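Local coordinates for protein amidase, hydantoinase/carbamoylase family (Paraburkholderia phymatum, PDB 6C0D) that probably hydrolyses N-carbamoyl-L-amino acids to the free amino acids, as a zinc-binding homodimeric amidase of the peptidase M20 family, at residues 88-93 / 128-133; 231-236 / 282-287. One frame throughout, in Å; residues are numbered along the deposited sequence.

Interaction 1 lies in the buried heart of the metal-binding part of the chain, where the loop after strand 83-88 meets the end of strand 125-130 and presents a zinc ligand. Interaction 2 is partly buried and far from the chain's centre, at the extremity of the dimerisation-type domain, against the second subunit. The two centres are about 51 Å apart, with nearest atoms about 29 Å apart, and they share no strand. Both are started by backbone pairing, parallel in 88-93 / 128-133 and antiparallel in 231-236 / 282-287. Beyond that they diverge: serine hydroxyls, carboxylates and a bridging water finish the first, whereas valine and alanine carbons pack across the second.

Interaction 1 of 2, residues 88-93 / 128-133. With ZN (zinc ion), chain B.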
loop_
_atom_site.group_PDB
_atom_site.type_symbol
_atom_site.label_atom_id
_atom_site.label_comp_id
_atom_site.label_asym_id
_atom_site.label_seq_id
_atom_site.Cartn_x
_atom_site.Cartn_y
_atom_site.Cartn_z
ATOM N N SER A 88 4.346 0.303 37.333
ATOM C CA SER A 88 4.256 0.331 35.881
ATOM C C SER A 88 3.427 -0.880 35.486
ATOM O O SER A 88 2.476 -1.213 36.201
ATOM C CB SER A 88 5.644 0.316 35.230
ATOM O OG SER A 88 5.547 0.598 33.847
ATOM N N HIS A 89 3.768 -1.549 34.378
ATOM C CA HIS A 89 3.060 -2.753 33.950
ATOM C C HIS A 89 4.068 -3.872 33.726
ATOM O O HIS A 89 5.237 -3.622 33.453
ATOM C CB HIS A 89 2.268 -2.503 32.656
ATOM C CG HIS A 89 3.132 -2.070 31.510
ATOM N ND1 HIS A 89 3.538 -2.931 30.510
ATOM C CD2 HIS A 89 3.700 -0.871 31.226
ATOM C CE1 HIS A 89 4.296 -2.276 29.645
ATOM N NE2 HIS A 89 4.411 -1.024 30.058
ATOM N N SER A 90 3.624 -5.125 33.815
ATOM C CA SER A 90 4.526 -6.229 33.513
ATOM C C SER A 90 4.027 -7.119 32.381
ATOM O O SER A 90 4.668 -8.137 32.088
ATOM C CB SER A 90 4.790 -7.069 34.776
ATOM O OG SER A 90 3.576 -7.593 35.303
ATOM N N ASP A 91 2.914 -6.767 31.730
ATOM C CA ASP A 91 2.498 -7.449 30.518
ATOM C C ASP A 91 3.245 -6.866 29.323
ATOM O O ASP A 91 3.741 -5.738 29.360
ATOM C CB ASP A 91 0.981 -7.330 30.295
ATOM C CG ASP A 91 0.528 -5.888 30.002
ATOM O OD1 ASP A 91 0.759 -4.986 30.836
ATOM O OD2 ASP A 91 -0.072 -5.655 28.935
ATOM N N THR A 92 3.316 -7.645 28.253
ATOM C CA THR A 92 4.033 -7.240 27.057
ATOM C C THR A 92 3.105 -7.271 25.853
ATOM O O THR A 92 1.997 -7.816 25.892
ATOM C CB THR A 92 5.230 -8.158 26.776
ATOM O OG1 THR A 92 4.744 -9.427 26.316
ATOM C CG2 THR A 92 6.080 -8.347 28.029
ATOM N N GLN A 93 3.586 -6.665 24.777
ATOM C CA GLN A 93 3.068 -6.916 23.444
ATOM C C GLN A 93 3.617 -8.246 22.941
ATOM O O GLN A 93 4.476 -8.852 23.586
ATOM C CB GLN A 93 3.459 -5.764 22.528
ATOM C CG GLN A 93 2.370 -4.743 22.371
ATOM C CD GLN A 93 2.919 -3.394 22.006
ATOM O OE1 GLN A 93 4.120 -3.244 21.772
ATOM N NE2 GLN A 93 2.049 -2.392 21.966
ATOM N N VAL A 128 3.304 -0.589 45.746
ATOM C CA VAL A 128 3.922 -1.006 44.488
ATOM C C VAL A 128 2.872 -1.647 43.591
ATOM O O VAL A 128 2.102 -2.495 44.049
ATOM C CB VAL A 128 5.089 -1.991 44.744
ATOM C CG1 VAL A 128 5.759 -2.389 43.442
ATOM C CG2 VAL A 128 6.098 -1.369 45.706
ATOM N N ALA A 129 2.883 -1.309 42.295
ATOM C CA ALA A 129 1.835 -1.802 41.402
ATOM C C ALA A 129 2.376 -2.321 40.075
ATOM O O ALA A 129 3.303 -1.740 39.498
ATOM C CB ALA A 129 0.808 -0.709 41.091
ATOM N N SER A 130 1.758 -3.400 39.583
ATOM C CA SER A 130 1.830 -3.792 38.173
ATOM C C SER A 130 0.407 -3.761 37.624
ATOM O O SER A 130 -0.375 -4.688 37.868
ATOM C CB SER A 130 2.458 -5.175 37.991
ATOM O OG SER A 130 2.366 -5.581 36.628
ATOM N N TRP A 131 0.066 -2.694 36.898
ATOM C CA TRP A 131 -1.283 -2.561 36.353
ATOM C C TRP A 131 -1.488 -3.542 35.210
ATOM O O TRP A 131 -0.670 -3.604 34.290
ATOM C CB TRP A 131 -1.518 -1.142 35.839
ATOM C CG TRP A 131 -1.056 -0.063 36.762
ATOM C CD1 TRP A 131 -0.034 0.828 36.547
ATOM C CD2 TRP A 131 -1.585 0.239 38.060
ATOM N NE1 TRP A 131 0.085 1.677 37.626
ATOM C CE2 TRP A 131 -0.847 1.332 38.571
ATOM C CE3 TRP A 131 -2.624 -0.303 38.836
ATOM C CZ2 TRP A 131 -1.110 1.894 39.818
ATOM C CZ3 TRP A 131 -2.875 0.245 40.087
ATOM C CH2 TRP A 131 -2.123 1.334 40.564
ATOM N N ILE A 132 -2.602 -4.283 35.239
ATOM C CA ILE A 132 -2.855 -5.287 34.204
ATOM C C ILE A 132 -3.094 -4.612 32.855
ATOM O O ILE A 132 -3.709 -3.541 32.769
ATOM C CB ILE A 132 -4.053 -6.183 34.601
ATOM C CG1 ILE A 132 -4.238 -7.351 33.620
ATOM C CG2 ILE A 132 -5.354 -5.370 34.659
ATOM C CD1 ILE A 132 -3.091 -8.351 33.630
ATOM N N ASP A 133 -2.577 -5.237 31.792
ATOM C CA ASP A 133 -2.955 -4.969 30.396
ATOM C C ASP A 133 -2.779 -3.509 29.977
ATOM O O ASP A 133 -3.619 -2.935 29.279
ATOM C CB ASP A 133 -4.386 -5.436 30.098
ATOM C CG ASP A 133 -4.541 -5.907 28.656
ATOM O OD1 ASP A 133 -3.502 -6.276 28.060
ATOM O OD2 ASP A 133 -5.674 -5.907 28.109
HETATM ZN ZN ZN B . 5.384 0.438 28.980
HETATM O O HOH W 1 0.727 -5.654 33.597
HETATM O O HOH W 2 4.672 0.642 27.005
HETATM O O HOH W 3 4.018 2.101 29.652
#
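Ser88 and Trp131 join the C-terminal ends of two parallel strands, where the M20 metallohydrolase fold carries its metal ligands. Trp131 N gives a bond of 2.9 Å to Ser88 O, in the carbonyl plane, and Ser88 N binds Ala129 O. The CB of Ala129, two residues earlier, packs over one face of the Trp131 ring, whose NE1 bonds to Tyr192.

Past the strands, Ser90 OG and Ser130 OG share a hydrogen bond of 2.7 Å, tip to tip. Ser130 reaches across because its OG is anti to the backbone N (chi1 173°). Water 1 fills the next layer, accepting from Ser90 N and donating to Trp131 O (2.6 Å) and Asp91 OD1 (2.8 Å). The Asp91 carboxylate thus has one oxygen on this water and the other, OD2, on Glu135 N. Asp133 crosses it at about a right angle, OD1 3.6 Å from Asp91 OD2; Asp133 OD1 is bound by Thr137 N and Ser42 OG, and OD2 by Phe138 N and Ser139 N.

Trp131 O lies 3.5 Å from His89 CB, and a chi1 of 59° leads the ring away from there. Asp91 O accepts from His89 ND1 within 5° of the ring plane, fixing the ring's rotation, while His89 NE2 binds zinc at 2.1 Å alongside Asp100, His196 and two waters.

Interaction 2 of 2, residues 231-236 / 282-287; sequences NHAGTT and SVVPGK. With EDO (1,2-ethanediol), chain F.
This is a short antiparallel beta pairing at the far end of the domain that M20 enzymes of this type use for dimerisation, joining strand 231-232 to the start of strand 283-296. Asn231 and Val284 form the hydrogen-bonded pair: Val284 N donates to Asn231 O at 2.8 Å, while the return bond from Asn231 N to Val284 O is weak at 3.4 Å. His232 and Val283 make the adjoining non-hydrogen-bonded pair. Beyond it Ala233 N reaches Ser282 O at 2.9 Å, nearly straight at the hydrogen (166°) but from above the carbonyl plane, 54° out of it.

Side-chain packing is carried by Val284. Its first torsion sets CG2 opposite the carbonyl carbon, and this methyl extends over the opposite strand, 4.0 Å from Asn231 CB and 4.2 Å from Ala233 CB. Ala233 CB in turn sits against the Ser282 carbonyl. On the other face of the pairing, Val283 CG1 approaches Asn231 O. Asn231 OD1 accepts from Gln229 NE2, and Ser282 OG bonds to Gln293 of the second subunit; Thr270 of that subunit also packs on Ala233.

Residues 233-235 have helical backbone angles, with His232 O accepting from both Thr236 N and Thr236 OG1. A bound ethanediol, probably from the crystallisation liquor, links Gly234 O to Asp266 O of the second subunit. The His232 side chain lies about 3 Å from a bound HEPES buffer molecule. Gly234 N donates to His232 ND1 at 2.9 Å, 10° out of the ring plane, while Thr235 CG2 lies over one ring face, displaced from its centre.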
loop_
_atom_site.group_PDB
_atom_site.type_symbol
_atom_site.label_atom_id
_atom_site.label_comp_id
_atom_site.label_asym_id
_atom_site.label_seq_id
_atom_site.Cartn_x
_atom_site.Cartn_y
_atom_site.Cartn_z
ATOM N N ASN A 231 -8.335 4.572 -14.661
ATOM C CA ASN A 231 -8.129 4.716 -16.101
ATOM C C ASN A 231 -6.990 3.802 -16.533
ATOM O O ASN A 231 -6.146 3.399 -15.731
ATOM C CB ASN A 231 -7.782 6.156 -16.511
ATOM C CG ASN A 231 -8.995 7.033 -16.771
ATOM O OD1 ASN A 231 -9.176 8.058 -16.106
ATOM N ND2 ASN A 231 -9.794 6.679 -17.788
ATOM N N HIS A 232 -6.982 3.483 -17.820
ATOM C CA HIS A 232 -5.890 2.711 -18.398
ATOM C C HIS A 232 -4.633 3.579 -18.420
ATOM O O HIS A 232 -4.654 4.689 -18.963
ATOM C CB HIS A 232 -6.301 2.270 -19.802
ATOM C CG HIS A 232 -5.341 1.323 -20.459
ATOM N ND1 HIS A 232 -4.029 1.653 -20.717
ATOM C CD2 HIS A 232 -5.518 0.071 -20.949
ATOM C CE1 HIS A 232 -3.427 0.634 -21.311
ATOM N NE2 HIS A 232 -4.308 -0.341 -21.462
ATOM N N ALA A 233 -3.544 3.089 -17.815
ATOM C CA ALA A 233 -2.349 3.912 -17.647
ATOM C C ALA A 233 -1.595 4.166 -18.948
ATOM O O ALA A 233 -0.689 5.009 -18.958
ATOM C CB ALA A 233 -1.394 3.263 -16.646
ATOM N N GLY A 234 -1.905 3.438 -20.014
ATOM C CA GLY A 234 -1.237 3.634 -21.292
ATOM C C GLY A 234 -2.036 4.528 -22.227
ATOM O O GLY A 234 -1.484 5.389 -22.912
ATOM N N THR A 235 -3.352 4.354 -22.255
ATOM C CA THR A 235 -4.149 5.038 -23.256
ATOM C C THR A 235 -4.694 6.379 -22.784
ATOM O O THR A 235 -5.128 7.176 -23.622
ATOM C CB THR A 235 -5.314 4.143 -23.690
ATOM O OG1 THR A 235 -6.119 3.860 -22.551
ATOM C CG2 THR A 235 -4.800 2.818 -24.212
ATOM N N THR A 236 -4.679 6.652 -21.471
ATOM C CA THR A 236 -5.287 7.867 -20.928
ATOM C C THR A 236 -4.286 9.018 -20.900
ATOM O O THR A 236 -3.311 8.953 -20.134
ATOM C CB THR A 236 -5.817 7.615 -19.523
ATOM O OG1 THR A 236 -6.717 6.506 -19.563
ATOM C CG2 THR A 236 -6.579 8.869 -19.016
ATOM N N SER A 282 -0.606 -0.958 -14.616
ATOM C CA SER A 282 -1.208 -0.356 -15.801
ATOM C C SER A 282 -2.563 0.300 -15.539
ATOM O O SER A 282 -3.317 0.539 -16.489
ATOM C CB SER A 282 -1.341 -1.400 -16.909
ATOM O OG SER A 282 -0.057 -1.832 -17.331
ATOM N N VAL A 283 -2.881 0.609 -14.286
ATOM C CA VAL A 283 -4.139 1.274 -13.950
ATOM C C VAL A 283 -3.851 2.537 -13.141
ATOM O O VAL A 283 -3.276 2.464 -12.048
ATOM C CB VAL A 283 -5.077 0.339 -13.165
ATOM C CG1 VAL A 283 -6.408 1.038 -12.902
ATOM C CG2 VAL A 283 -5.274 -0.987 -13.931
ATOM N N VAL A 284 -4.252 3.688 -13.677
ATOM C CA VAL A 284 -4.282 4.935 -12.916
ATOM C C VAL A 284 -5.189 4.711 -11.707
ATOM O O VAL A 284 -6.356 4.341 -11.893
ATOM C CB VAL A 284 -4.804 6.093 -13.787
ATOM C CG1 VAL A 284 -4.794 7.403 -12.995
ATOM C CG2 VAL A 284 -4.003 6.193 -15.102
ATOM N N PRO A 285 -4.701 4.889 -10.475
ATOM C CA PRO A 285 -5.526 4.600 -9.286
ATOM C C PRO A 285 -6.743 5.510 -9.215
ATOM O O PRO A 285 -6.620 6.732 -9.278
ATOM C CB PRO A 285 -4.576 4.871 -8.108
ATOM C CG PRO A 285 -3.186 4.875 -8.681
ATOM C CD PRO A 285 -3.323 5.286 -10.135
ATOM N N GLY A 286 -7.916 4.906 -9.030
ATOM C CA GLY A 286 -9.139 5.677 -8.872
ATOM C C GLY A 286 -9.458 6.056 -7.435
ATOM O O GLY A 286 -10.293 6.936 -7.179
ATOM N N LYS A 287 -8.809 5.383 -6.488
ATOM C CA LYS A 287 -8.952 5.675 -5.066
ATOM C C LYS A 287 -7.607 5.492 -4.386
ATOM O O LYS A 287 -6.771 4.705 -4.838
ATOM C CB LYS A 287 -9.987 4.772 -4.376
ATOM C CG LYS A 287 -11.415 4.939 -4.889
ATOM C CD LYS A 287 -12.382 4.005 -4.150
ATOM C CE LYS A 287 -13.812 4.168 -4.669
ATOM N NZ LYS A 287 -14.758 3.174 -4.069
HETATM C C1 EDO F . -1.253 7.386 -25.407
HETATM O O1 EDO F . -0.080 6.883 -24.714
HETATM C C2 EDO F . -1.919 8.540 -24.656
HETATM O O2 EDO F . -1.268 9.783 -24.947
#